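Local atomic coordinates of lipase (Pelosinus fermentans, PDB entry 5AH0), a protein that hydrolyses the polyester poly(butylene adipate-co-terephthalate) and, as a zinc-containing lipase of the alpha/beta-hydrolase clan, probably cleaves lipid esters. Residues A[122-127]-A[257-262]; A[155-160]-A[378-383]; A[63-68]-A[108-113]; A[239-244]-A[305-310]. All blocks are in the same frame, centred on the assembly; numbering follows the deposited sequence.

Starting from the N terminus, contact 3 closes first: helix 54-66 folds back, across about 40 residues, onto strand 108-113 of the parallel sheet. That strand runs on into helix 116-129, which opens contact 1, and contact 2 opens on strand 153-159 before contact 1 has closed. Contact 4 then opens at the start of helix 241-250. Contact 1 closes on strand 258-265, so it crosses both contact 2 and contact 4. Contact 4 closes at 305-310, still within the span of contact 2, which ends at helix 370-380. Contacts 1 and 3 pack helices on one face of the sheet, contact 2 packs the other, and contact 4 joins peripheral segments.

Contact 1 (A[122-127]-A[257-262]); sequences TLVQLL and IYYFSY
V124 and I257 meet end to end where helix 116-129 lies against the parallel sheet of the alpha/beta-hydrolase fold. Strand 108-113 and helix 116-129 probably correspond to the unit that carries the nucleophile elbow in this fold, and here the middle of that helix meets I257, just ahead of strand 258-265, and more lightly Y259 within it. The apolar part of the contact converges on one methyl group. I257 is fully extended (chi2 -177°), which pushes CD1 out to the helix, where it lies 3.7 Å from V124 CB and 3.7 Å from V124 CG1. The third V124 carbon, CG2, is 3.9 Å from I257 CD1, so the methyl sits against the whole branch of the valine. V124 also rests on V153 and I156, so it bridges strand 153-159 and the start of the next strand.

The aromatic part is lighter. Y259 slides past V124 and brings its OH to 4.1 Å from V124 CG2, a van der Waals approach. The polar bonds lie to one side: the hydroxyl accepts a hydrogen bond from the backbone N of Q254, and Q125 OE1 takes one from K252 N, so residues just ahead of the strand are tied to both segments. Within segment 257-262, I257 CG2 lies 3.8 Å above one face of the Y259 ring, displaced toward its rim.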
loop_
_atom_site.group_PDB
_atom_site.type_symbol
_atom_site.label_atom_id
_atom_site.label_comp_id
_atom_site.label_asym_id
_atom_site.label_seq_id
_atom_site.Cartn_x
_atom_site.Cartn_y
_atom_site.Cartn_z
ATOM N N THR A 122 3.348 8.968 -2.696
ATOM C CA THR A 122 4.558 9.070 -3.492
ATOM C C THR A 122 4.209 9.275 -4.958
ATOM O O THR A 122 4.827 10.096 -5.649
ATOM C CB THR A 122 5.427 7.819 -3.319
ATOM O OG1 THR A 122 5.716 7.644 -1.925
ATOM C CG2 THR A 122 6.723 7.939 -4.099
ATOM N N LEU A 123 3.211 8.538 -5.430
ATOM C CA LEU A 123 2.748 8.693 -6.798
ATOM C C LEU A 123 2.373 10.139 -7.101
ATOM O O LEU A 123 2.789 10.676 -8.123
ATOM C CB LEU A 123 1.560 7.779 -7.078
ATOM C CG LEU A 123 0.930 8.005 -8.449
ATOM C CD1 LEU A 123 1.905 7.603 -9.542
ATOM C CD2 LEU A 123 -0.377 7.234 -8.572
ATOM N N VAL A 124 1.591 10.770 -6.225
ATOM C CA VAL A 124 1.112 12.126 -6.515
ATOM C C VAL A 124 2.258 13.132 -6.416
ATOM O O VAL A 124 2.250 14.162 -7.105
ATOM C CB VAL A 124 -0.053 12.565 -5.581
ATOM C CG1 VAL A 124 -1.233 11.596 -5.685
ATOM C CG2 VAL A 124 0.415 12.704 -4.145
ATOM N N GLN A 125 3.252 12.818 -5.587
ATOM C CA GLN A 125 4.432 13.672 -5.469
ATOM C C GLN A 125 5.192 13.699 -6.792
ATOM O O GLN A 125 5.679 14.744 -7.221
ATOM C CB GLN A 125 5.348 13.204 -4.342
ATOM C CG GLN A 125 6.439 14.215 -4.013
ATOM C CD GLN A 125 5.912 15.443 -3.286
ATOM O OE1 GLN A 125 4.947 15.367 -2.523
ATOM N NE2 GLN A 125 6.517 16.593 -3.560
ATOM N N LEU A 126 5.284 12.539 -7.431
ATOM C CA LEU A 126 5.959 12.405 -8.709
ATOM C C LEU A 126 5.107 12.987 -9.837
ATOM O O LEU A 126 5.635 13.610 -10.767
ATOM C CB LEU A 126 6.281 10.936 -8.975
ATOM C CG LEU A 126 7.399 10.423 -8.060
ATOM C CD1 LEU A 126 7.712 8.953 -8.309
ATOM C CD2 LEU A 126 8.649 11.282 -8.221
ATOM N N LEU A 127 3.791 12.806 -9.742
ATOM C CA LEU A 127 2.870 13.391 -10.713
ATOM C C LEU A 127 3.028 14.901 -10.802
ATOM O O LEU A 127 3.170 15.472 -11.892
ATOM C CB LEU A 127 1.420 13.060 -10.358
ATOM C CG LEU A 127 1.010 11.617 -10.588
ATOM C CD1 LEU A 127 -0.457 11.444 -10.282
ATOM C CD2 LEU A 127 1.304 11.245 -12.032
ATOM N N ILE A 257 -5.447 18.154 -3.658
ATOM C CA ILE A 257 -5.888 16.795 -3.370
ATOM C C ILE A 257 -6.610 16.689 -2.022
ATOM O O ILE A 257 -6.077 17.099 -0.992
ATOM C CB ILE A 257 -4.704 15.811 -3.340
ATOM C CG1 ILE A 257 -3.910 15.865 -4.641
ATOM C CG2 ILE A 257 -5.192 14.391 -3.067
ATOM C CD1 ILE A 257 -2.780 14.856 -4.685
ATOM N N TYR A 258 -7.808 16.118 -2.016
ATOM C CA TYR A 258 -8.474 15.833 -0.754
ATOM C C TYR A 258 -7.829 14.601 -0.087
ATOM O O TYR A 258 -7.600 13.582 -0.742
ATOM C CB TYR A 258 -9.968 15.599 -0.979
ATOM C CG TYR A 258 -10.780 16.850 -1.253
ATOM C CD1 TYR A 258 -11.229 17.659 -0.212
ATOM C CD2 TYR A 258 -11.116 17.211 -2.553
ATOM C CE1 TYR A 258 -11.980 18.800 -0.461
ATOM C CE2 TYR A 258 -11.863 18.343 -2.808
ATOM C CZ TYR A 258 -12.293 19.131 -1.758
ATOM O OH TYR A 258 -13.038 20.261 -2.012
ATOM N N TYR A 259 -7.517 14.690 1.202
ATOM C CA TYR A 259 -6.915 13.554 1.888
ATOM C C TYR A 259 -7.829 13.018 2.990
ATOM O O TYR A 259 -8.251 13.761 3.881
ATOM C CB TYR A 259 -5.564 13.924 2.492
ATOM C CG TYR A 259 -4.455 14.163 1.488
ATOM C CD1 TYR A 259 -4.320 15.395 0.861
ATOM C CD2 TYR A 259 -3.519 13.179 1.200
ATOM C CE1 TYR A 259 -3.293 15.638 -0.046
ATOM C CE2 TYR A 259 -2.484 13.413 0.295
ATOM C CZ TYR A 259 -2.375 14.646 -0.322
ATOM O OH TYR A 259 -1.366 14.897 -1.225
ATOM N N PHE A 260 -8.130 11.727 2.923
ATOM C CA PHE A 260 -8.855 11.057 3.997
ATOM C C PHE A 260 -8.038 9.885 4.538
ATOM O O PHE A 260 -7.573 9.036 3.773
ATOM C CB PHE A 260 -10.215 10.559 3.508
ATOM C CG PHE A 260 -11.106 11.642 2.992
ATOM C CD1 PHE A 260 -11.911 12.366 3.856
ATOM C CD2 PHE A 260 -11.141 11.944 1.643
ATOM C CE1 PHE A 260 -12.741 13.366 3.382
ATOM C CE2 PHE A 260 -11.962 12.943 1.163
ATOM C CZ PHE A 260 -12.764 13.657 2.038
ATOM N N SER A 261 -7.903 9.826 5.859
ATOM C CA SER A 261 -7.173 8.743 6.507
ATOM C C SER A 261 -8.029 8.056 7.567
ATOM O O SER A 261 -8.592 8.705 8.449
ATOM C CB SER A 261 -5.896 9.264 7.147
ATOM O OG SER A 261 -6.210 10.029 8.292
ATOM N N TYR A 262 -8.127 6.737 7.464
ATOM C CA TYR A 262 -8.841 5.940 8.438
ATOM C C TYR A 262 -7.847 5.217 9.327
ATOM O O TYR A 262 -6.850 4.698 8.837
ATOM C CB TYR A 262 -9.762 4.942 7.738
ATOM C CG TYR A 262 -10.966 5.580 7.093
ATOM C CD1 TYR A 262 -10.911 6.059 5.794
ATOM C CD2 TYR A 262 -12.160 5.710 7.793
ATOM C CE1 TYR A 262 -12.010 6.651 5.202
ATOM C CE2 TYR A 262 -13.267 6.304 7.211
ATOM C CZ TYR A 262 -13.189 6.771 5.918
ATOM O OH TYR A 262 -14.292 7.357 5.342
#

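Contact 2 (A[155-160]-A[378-383]); sequences SITTIA and EKLSQL
S155 points its short side chain from strand 153-159 into a pair of leucines at the C-terminal end of the chain. Its CB lies 3.9 Å from L383 CD1 and 4.2 Å from L380 CD2. Beyond CB, OG is placed between the backbone N and the carbonyl carbon (chi1 61°), where it lies 3.5 Å from L380 CD2 and 4.1 Å from L383 CD1. Two leucine methyls thus lie against the hydroxyl, and its polarity is met from the neighbouring strand by a hydrogen bond with ND1 of H109 on strand 108-113. This is helix-on-sheet packing of the alpha/beta-hydrolase fold: helix 370-380 covers the face of the sheet that carries S155 and T157, while I156 turns to the other face. Two residues further along the strand, T157 OG1 is 3.9 Å from L380 CD2, the two side chains crossing at an angle, and L380 also rests on H109 and V111. After L380 the chain turns, with S381 OG bonded to E378 O at 2.9 Å and tilted 27° from the carbonyl plane, and L383 comes back to the strand. K379 reaches over strand 258-265, where it makes a cation-pi contact with F260.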
loop_
_atom_site.group_PDB
_atom_site.type_symbol
_atom_site.label_atom_id
_atom_site.label_comp_id
_atom_site.label_asym_id
_atom_site.label_seq_id
_atom_site.Cartn_x
_atom_site.Cartn_y
_atom_site.Cartn_z
ATOM N N SER A 155 -8.510 12.800 -4.944
ATOM C CA SER A 155 -8.472 12.492 -3.526
ATOM C C SER A 155 -7.609 11.293 -3.229
ATOM O O SER A 155 -7.399 10.428 -4.078
ATOM C CB SER A 155 -9.877 12.227 -2.995
ATOM O OG SER A 155 -10.452 11.119 -3.668
ATOM N N ILE A 156 -7.147 11.234 -1.990
ATOM C CA ILE A 156 -6.409 10.094 -1.509
ATOM C C ILE A 156 -7.048 9.614 -0.211
ATOM O O ILE A 156 -7.167 10.373 0.757
ATOM C CB ILE A 156 -4.927 10.441 -1.285
ATOM C CG1 ILE A 156 -4.198 10.557 -2.626
ATOM C CG2 ILE A 156 -4.251 9.416 -0.378
ATOM C CD1 ILE A 156 -2.697 10.675 -2.471
ATOM N N THR A 157 -7.484 8.360 -0.200
ATOM C CA THR A 157 -7.983 7.763 1.019
ATOM C C THR A 157 -7.025 6.667 1.417
ATOM O O THR A 157 -6.745 5.776 0.618
ATOM C CB THR A 157 -9.379 7.178 0.845
ATOM O OG1 THR A 157 -10.290 8.219 0.490
ATOM C CG2 THR A 157 -9.856 6.513 2.148
ATOM N N THR A 158 -6.496 6.735 2.635
ATOM C CA THR A 158 -5.617 5.676 3.099
ATOM C C THR A 158 -6.228 5.001 4.309
ATOM O O THR A 158 -6.871 5.633 5.148
ATOM C CB THR A 158 -4.193 6.173 3.422
ATOM O OG1 THR A 158 -4.211 6.961 4.614
ATOM C CG2 THR A 158 -3.631 6.989 2.246
ATOM N N ILE A 159 -6.085 3.684 4.336
ATOM C CA ILE A 159 -6.692 2.862 5.356
ATOM C C ILE A 159 -5.650 1.996 6.012
ATOM O O ILE A 159 -5.001 1.193 5.334
ATOM C CB ILE A 159 -7.771 1.967 4.765
ATOM C CG1 ILE A 159 -8.760 2.807 3.959
ATOM C CG2 ILE A 159 -8.468 1.166 5.881
ATOM C CD1 ILE A 159 -9.829 1.989 3.280
ATOM N N ALA A 160 -5.503 2.162 7.323
ATOM C CA ALA A 160 -4.515 1.428 8.104
ATOM C C ALA A 160 -3.111 1.591 7.547
ATOM O O ALA A 160 -2.333 0.637 7.515
ATOM C CB ALA A 160 -4.887 -0.049 8.156
ATOM N N GLU A 378 -19.447 6.809 -2.460
ATOM C CA GLU A 378 -20.451 7.875 -2.505
ATOM C C GLU A 378 -19.848 9.184 -2.036
ATOM O O GLU A 378 -20.017 10.213 -2.689
ATOM C CB GLU A 378 -21.670 7.545 -1.639
ATOM C CG GLU A 378 -22.499 6.361 -2.107
ATOM C CD GLU A 378 -23.606 5.977 -1.117
ATOM O OE1 GLU A 378 -23.530 6.373 0.071
ATOM O OE2 GLU A 378 -24.563 5.287 -1.534
ATOM N N LYS A 379 -19.132 9.131 -0.913
ATOM C CA LYS A 379 -18.516 10.323 -0.352
ATOM C C LYS A 379 -17.545 10.920 -1.368
ATOM O O LYS A 379 -17.543 12.131 -1.616
ATOM C CB LYS A 379 -17.799 10.005 0.965
ATOM C CG LYS A 379 -17.293 11.246 1.707
ATOM C CD LYS A 379 -17.075 11.002 3.213
ATOM C CE LYS A 379 -15.857 10.131 3.474
ATOM N NZ LYS A 379 -14.651 10.799 2.916
ATOM N N LEU A 380 -16.754 10.050 -1.986
ATOM C CA LEU A 380 -15.735 10.476 -2.931
ATOM C C LEU A 380 -16.352 11.065 -4.192
ATOM O O LEU A 380 -15.730 11.880 -4.867
ATOM C CB LEU A 380 -14.825 9.301 -3.289
ATOM C CG LEU A 380 -13.979 8.790 -2.125
ATOM C CD1 LEU A 380 -13.165 7.591 -2.551
ATOM C CD2 LEU A 380 -13.077 9.904 -1.626
ATOM N N SER A 381 -17.576 10.658 -4.502
ATOM C CA SER A 381 -18.234 11.135 -5.704
ATOM C C SER A 381 -19.053 12.383 -5.403
ATOM O O SER A 381 -19.661 12.961 -6.295
ATOM C CB SER A 381 -19.134 10.048 -6.297
ATOM O OG SER A 381 -20.309 9.889 -5.525
ATOM N N GLN A 382 -19.079 12.783 -4.136
ATOM C CA GLN A 382 -19.789 13.993 -3.752
ATOM C C GLN A 382 -18.832 15.177 -3.649
ATOM O O GLN A 382 -19.265 16.321 -3.501
ATOM C CB GLN A 382 -20.529 13.771 -2.433
ATOM C CG GLN A 382 -21.771 12.908 -2.583
ATOM C CD GLN A 382 -22.408 12.541 -1.252
ATOM O OE1 GLN A 382 -22.051 13.088 -0.207
ATOM N NE2 GLN A 382 -23.348 11.601 -1.284
ATOM N N LEU A 383 -17.534 14.896 -3.755
ATOM C CA LEU A 383 -16.509 15.936 -3.745
ATOM C C LEU A 383 -16.641 16.797 -4.986
ATOM O O LEU A 383 -16.737 16.276 -6.091
ATOM C CB LEU A 383 -15.107 15.323 -3.672
ATOM C CG LEU A 383 -14.724 14.559 -2.394
ATOM C CD1 LEU A 383 -13.499 13.711 -2.622
ATOM C CD2 LEU A 383 -14.460 15.509 -1.253
#

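Contact 3 (A[63-68]-A[108-113]); sequences AYIKGG and IHLVAH
I65 overlaps I108 through a single pair of methyls, CD1 to CD1 at 3.8 Å, the two side chains reaching toward each other tip to tip. On the helix, I65 is stretched to its full length (chi2 -180°), so CD1 is the atom that arrives at the strand. I108 presents the same branch from a different start: its CG1 lies between the backbone N and the carbonyl carbon (chi1 62°), which turns the extended branch off the sheet toward I65. Two residues along strand 108-113, on the same face, L110 CD2 comes within 4.4 Å of I65 CD1, a looser touch. The contact sets the last turn of helix 54-66 over the parallel sheet of the alpha/beta-hydrolase fold, beside helix 116-129, whose V120 and L123 also cover L110. W96 and V7 add to the apolar surroundings of I65. The helix stops directly afterwards, G67 taking a positive phi while its N bonds to A63 O at 2.8 Å; nearer its other end the same helix carries D56, a zinc ligand. Made of methyl contacts without a hydrogen bond between the segments, the packing depends on shape and on exclusion of water.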
loop_
_atom_site.group_PDB
_atom_site.type_symbol
_atom_site.label_atom_id
_atom_site.label_comp_id
_atom_site.label_asym_id
_atom_site.label_seq_id
_atom_site.Cartn_x
_atom_site.Cartn_y
_atom_site.Cartn_z
ATOM N N ALA A 63 2.462 3.117 -14.417
ATOM C CA ALA A 63 2.339 2.272 -15.596
ATOM C C ALA A 63 1.073 1.427 -15.537
ATOM O O ALA A 63 0.409 1.235 -16.557
ATOM C CB ALA A 63 3.557 1.376 -15.743
ATOM N N TYR A 64 0.733 0.923 -14.349
ATOM C CA TYR A 64 -0.391 -0.004 -14.257
ATOM C C TYR A 64 -1.693 0.688 -14.617
ATOM O O TYR A 64 -2.523 0.123 -15.320
ATOM C CB TYR A 64 -0.479 -0.630 -12.863
ATOM C CG TYR A 64 -1.232 -1.938 -12.875
ATOM C CD1 TYR A 64 -2.620 -1.964 -12.802
ATOM C CD2 TYR A 64 -0.558 -3.146 -13.005
ATOM C CE1 TYR A 64 -3.313 -3.157 -12.833
ATOM C CE2 TYR A 64 -1.241 -4.349 -13.037
ATOM C CZ TYR A 64 -2.621 -4.348 -12.949
ATOM O OH TYR A 64 -3.313 -5.538 -12.984
ATOM N N ILE A 65 -1.849 1.918 -14.145
ATOM C CA ILE A 65 -3.014 2.741 -14.451
ATOM C C ILE A 65 -2.993 3.311 -15.876
ATOM O O ILE A 65 -3.859 3.009 -16.702
ATOM C CB ILE A 65 -3.127 3.915 -13.465
ATOM C CG1 ILE A 65 -3.302 3.402 -12.033
ATOM C CG2 ILE A 65 -4.300 4.786 -13.826
ATOM C CD1 ILE A 65 -3.423 4.509 -10.995
ATOM N N LYS A 66 -1.989 4.139 -16.145
ATOM C CA LYS A 66 -1.894 4.880 -17.404
ATOM C C LYS A 66 -1.686 3.963 -18.601
ATOM O O LYS A 66 -2.258 4.180 -19.664
ATOM C CB LYS A 66 -0.756 5.902 -17.333
ATOM C CG LYS A 66 -0.602 6.738 -18.566
ATOM C CD LYS A 66 -1.909 7.416 -18.933
ATOM C CE LYS A 66 -1.686 8.479 -20.005
ATOM N NZ LYS A 66 -2.966 9.111 -20.414
ATOM N N GLY A 67 -0.869 2.934 -18.408
ATOM C CA GLY A 67 -0.491 2.032 -19.478
ATOM C C GLY A 67 0.980 2.217 -19.789
ATOM O O GLY A 67 1.519 3.310 -19.614
ATOM N N GLY A 68 1.639 1.153 -20.233
ATOM C CA GLY A 68 3.018 1.254 -20.692
ATOM C C GLY A 68 3.962 0.292 -20.002
ATOM O O GLY A 68 3.527 -0.677 -19.374
ATOM N N ILE A 108 -8.516 10.718 -11.008
ATOM C CA ILE A 108 -8.945 9.514 -10.282
ATOM C C ILE A 108 -8.959 9.757 -8.789
ATOM O O ILE A 108 -8.333 10.707 -8.309
ATOM C CB ILE A 108 -8.026 8.312 -10.532
ATOM C CG1 ILE A 108 -6.615 8.622 -10.034
ATOM C CG2 ILE A 108 -8.009 7.915 -11.992
ATOM C CD1 ILE A 108 -5.644 7.502 -10.265
ATOM N N HIS A 109 -9.678 8.900 -8.062
ATOM C CA HIS A 109 -9.555 8.799 -6.607
ATOM C C HIS A 109 -8.668 7.617 -6.259
ATOM O O HIS A 109 -8.942 6.496 -6.692
ATOM C CB HIS A 109 -10.904 8.584 -5.924
ATOM C CG HIS A 109 -11.938 9.610 -6.253
ATOM N ND1 HIS A 109 -11.892 10.896 -5.761
ATOM C CD2 HIS A 109 -13.070 9.526 -6.992
ATOM C CE1 HIS A 109 -12.942 11.567 -6.200
ATOM N NE2 HIS A 109 -13.672 10.759 -6.948
ATOM N N LEU A 110 -7.636 7.842 -5.457
ATOM C CA LEU A 110 -6.823 6.729 -4.984
ATOM C C LEU A 110 -7.301 6.273 -3.612
ATOM O O LEU A 110 -7.331 7.052 -2.658
ATOM C CB LEU A 110 -5.340 7.107 -4.956
ATOM C CG LEU A 110 -4.802 7.153 -6.385
ATOM C CD1 LEU A 110 -3.492 7.939 -6.514
ATOM C CD2 LEU A 110 -4.666 5.726 -6.933
ATOM N N VAL A 111 -7.708 5.011 -3.529
ATOM C CA VAL A 111 -8.063 4.397 -2.254
ATOM C C VAL A 111 -7.043 3.308 -1.967
ATOM O O VAL A 111 -6.867 2.367 -2.756
ATOM C CB VAL A 111 -9.497 3.804 -2.259
ATOM C CG1 VAL A 111 -9.787 3.105 -0.963
ATOM C CG2 VAL A 111 -10.542 4.905 -2.527
ATOM N N ALA A 112 -6.352 3.462 -0.846
ATOM C CA ALA A 112 -5.225 2.617 -0.530
ATOM C C ALA A 112 -5.343 2.044 0.869
ATOM O O ALA A 112 -5.879 2.679 1.773
ATOM C CB ALA A 112 -3.937 3.391 -0.664
ATOM N N HIS A 113 -4.815 0.840 1.022
ATOM C CA HIS A 113 -4.769 0.145 2.288
ATOM C C HIS A 113 -3.317 -0.104 2.637
ATOM O O HIS A 113 -2.500 -0.388 1.759
ATOM C CB HIS A 113 -5.541 -1.173 2.196
ATOM C CG HIS A 113 -5.460 -2.026 3.424
ATOM N ND1 HIS A 113 -4.769 -3.218 3.455
ATOM C CD2 HIS A 113 -6.014 -1.885 4.650
ATOM C CE1 HIS A 113 -4.893 -3.772 4.649
ATOM N NE2 HIS A 113 -5.633 -2.976 5.399
#

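Contact 4 (A[239-244]-A[305-310]); sequences LSTDGA and VIIDNS
T241 and V305 meet unusually close to their backbones: the two CB atoms are 4.0 Å apart, and these branched side chains pass each other aslant. T241 is the first residue of helix 241-250, right after an N-cap at S240, whose OG accepts from G243 N at 3.0 Å. V305 belongs to the long loop between helix 288-294 and strand 334-336, so the contact joins two peripheral segments of the alpha/beta hydrolase, away from its central sheet. V305 CG2 leans on the helix start, 3.9 Å from T241 O and 4.0 Å from T241 CB. The methyl branch of the threonine, CG2, approaches I307 CD1 at 4.3 Å. T241 OG1 does not bond to the loop segment; its main partner is OD2 of D170 on helix 167-170. D242 OD2 forms a salt bridge with R304 NH2 across the junction; R299 NH2 bonds to V305 O and only weakly to T241 OG1, linking the two segments through one arginine. Past I307 the loop curls into an Asx turn. There D308 OD2 accepts S310 N at 2.9 Å, from 59° out of the carboxylate plane, and S310 OG at 3.0 Å on its syn side, both donors approaching from the same face.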
loop_
_atom_site.group_PDB
_atom_site.type_symbol
_atom_site.label_atom_id
_atom_site.label_comp_id
_atom_site.label_asym_id
_atom_site.label_seq_id
_atom_site.Cartn_x
_atom_site.Cartn_y
_atom_site.Cartn_z
ATOM N N LEU A 239 8.957 0.681 5.370
ATOM C CA LEU A 239 7.928 0.433 6.376
ATOM C C LEU A 239 8.387 0.783 7.781
ATOM O O LEU A 239 7.563 0.975 8.674
ATOM C CB LEU A 239 7.491 -1.031 6.327
ATOM C CG LEU A 239 6.629 -1.369 5.115
ATOM C CD1 LEU A 239 6.338 -2.859 5.062
ATOM C CD2 LEU A 239 5.338 -0.572 5.182
ATOM N N SER A 240 9.699 0.863 7.977
ATOM C CA SER A 240 10.237 1.159 9.296
ATOM C C SER A 240 10.003 2.610 9.685
ATOM O O SER A 240 9.748 3.468 8.835
ATOM C CB SER A 240 11.733 0.844 9.352
ATOM O OG SER A 240 12.472 1.709 8.513
ATOM N N THR A 241 10.111 2.875 10.979
ATOM C CA THR A 241 10.019 4.228 11.501
ATOM C C THR A 241 11.137 5.078 10.912
ATOM O O THR A 241 10.972 6.279 10.679
ATOM C CB THR A 241 10.117 4.227 13.023
ATOM O OG1 THR A 241 11.333 3.574 13.412
ATOM C CG2 THR A 241 8.945 3.469 13.616
ATOM N N ASP A 242 12.267 4.430 10.646
ATOM C CA ASP A 242 13.447 5.097 10.118
ATOM C C ASP A 242 13.263 5.512 8.671
ATOM O O ASP A 242 13.594 6.634 8.295
ATOM C CB ASP A 242 14.655 4.174 10.223
ATOM C CG ASP A 242 14.788 3.553 11.592
ATOM O OD1 ASP A 242 14.800 4.310 12.592
ATOM O OD2 ASP A 242 14.833 2.304 11.666
ATOM N N GLY A 243 12.715 4.615 7.859
ATOM C CA GLY A 243 12.514 4.901 6.452
ATOM C C GLY A 243 11.313 5.774 6.136
ATOM O O GLY A 243 11.349 6.590 5.210
ATOM N N ALA A 244 10.241 5.612 6.904
ATOM C CA ALA A 244 9.025 6.381 6.653
ATOM C C ALA A 244 9.315 7.857 6.901
ATOM O O ALA A 244 8.919 8.741 6.129
ATOM C CB ALA A 244 7.890 5.896 7.537
ATOM N N VAL A 305 13.478 7.192 15.957
ATOM C CA VAL A 305 12.174 7.558 16.504
ATOM C C VAL A 305 11.971 6.877 17.849
ATOM O O VAL A 305 12.127 5.658 17.965
ATOM C CB VAL A 305 11.044 7.161 15.542
ATOM C CG1 VAL A 305 9.669 7.453 16.156
ATOM C CG2 VAL A 305 11.215 7.870 14.210
ATOM N N ILE A 306 11.631 7.660 18.867
ATOM C CA ILE A 306 11.447 7.098 20.204
ATOM C C ILE A 306 10.095 6.396 20.265
ATOM O O ILE A 306 9.067 6.970 19.896
ATOM C CB ILE A 306 11.544 8.164 21.326
ATOM C CG1 ILE A 306 13.000 8.381 21.765
ATOM C CG2 ILE A 306 10.764 7.717 22.553
ATOM C CD1 ILE A 306 13.924 8.964 20.714
ATOM N N ILE A 307 10.114 5.141 20.701
ATOM C CA ILE A 307 8.924 4.307 20.698
ATOM C C ILE A 307 8.459 3.969 22.111
ATOM O O ILE A 307 9.052 3.148 22.815
ATOM C CB ILE A 307 9.179 3.044 19.886
ATOM C CG1 ILE A 307 9.379 3.459 18.431
ATOM C CG2 ILE A 307 8.015 2.055 20.025
ATOM C CD1 ILE A 307 10.000 2.409 17.608
ATOM N N ASP A 308 7.365 4.617 22.493
ATOM C CA ASP A 308 6.849 4.605 23.849
ATOM C C ASP A 308 5.461 3.994 23.897
ATOM O O ASP A 308 4.967 3.489 22.892
ATOM C CB ASP A 308 6.789 6.028 24.381
ATOM C CG ASP A 308 5.773 6.866 23.635
ATOM O OD1 ASP A 308 6.101 7.344 22.529
ATOM O OD2 ASP A 308 4.639 7.029 24.140
ATOM N N ASN A 309 4.818 4.095 25.056
ATOM C CA ASN A 309 3.521 3.475 25.271
ATOM C C ASN A 309 2.448 3.894 24.272
ATOM O O ASN A 309 1.556 3.113 23.955
ATOM C CB ASN A 309 3.048 3.755 26.692
ATOM C CG ASN A 309 3.845 2.983 27.718
ATOM O OD1 ASN A 309 4.292 1.872 27.454
ATOM N ND2 ASN A 309 4.029 3.564 28.893
ATOM N N SER A 310 2.552 5.104 23.738
ATOM C CA SER A 310 1.563 5.570 22.777
ATOM C C SER A 310 1.661 4.820 21.445
ATOM O O SER A 310 0.753 4.899 20.627
ATOM C CB SER A 310 1.695 7.083 22.563
ATOM O OG SER A 310 2.851 7.418 21.818
#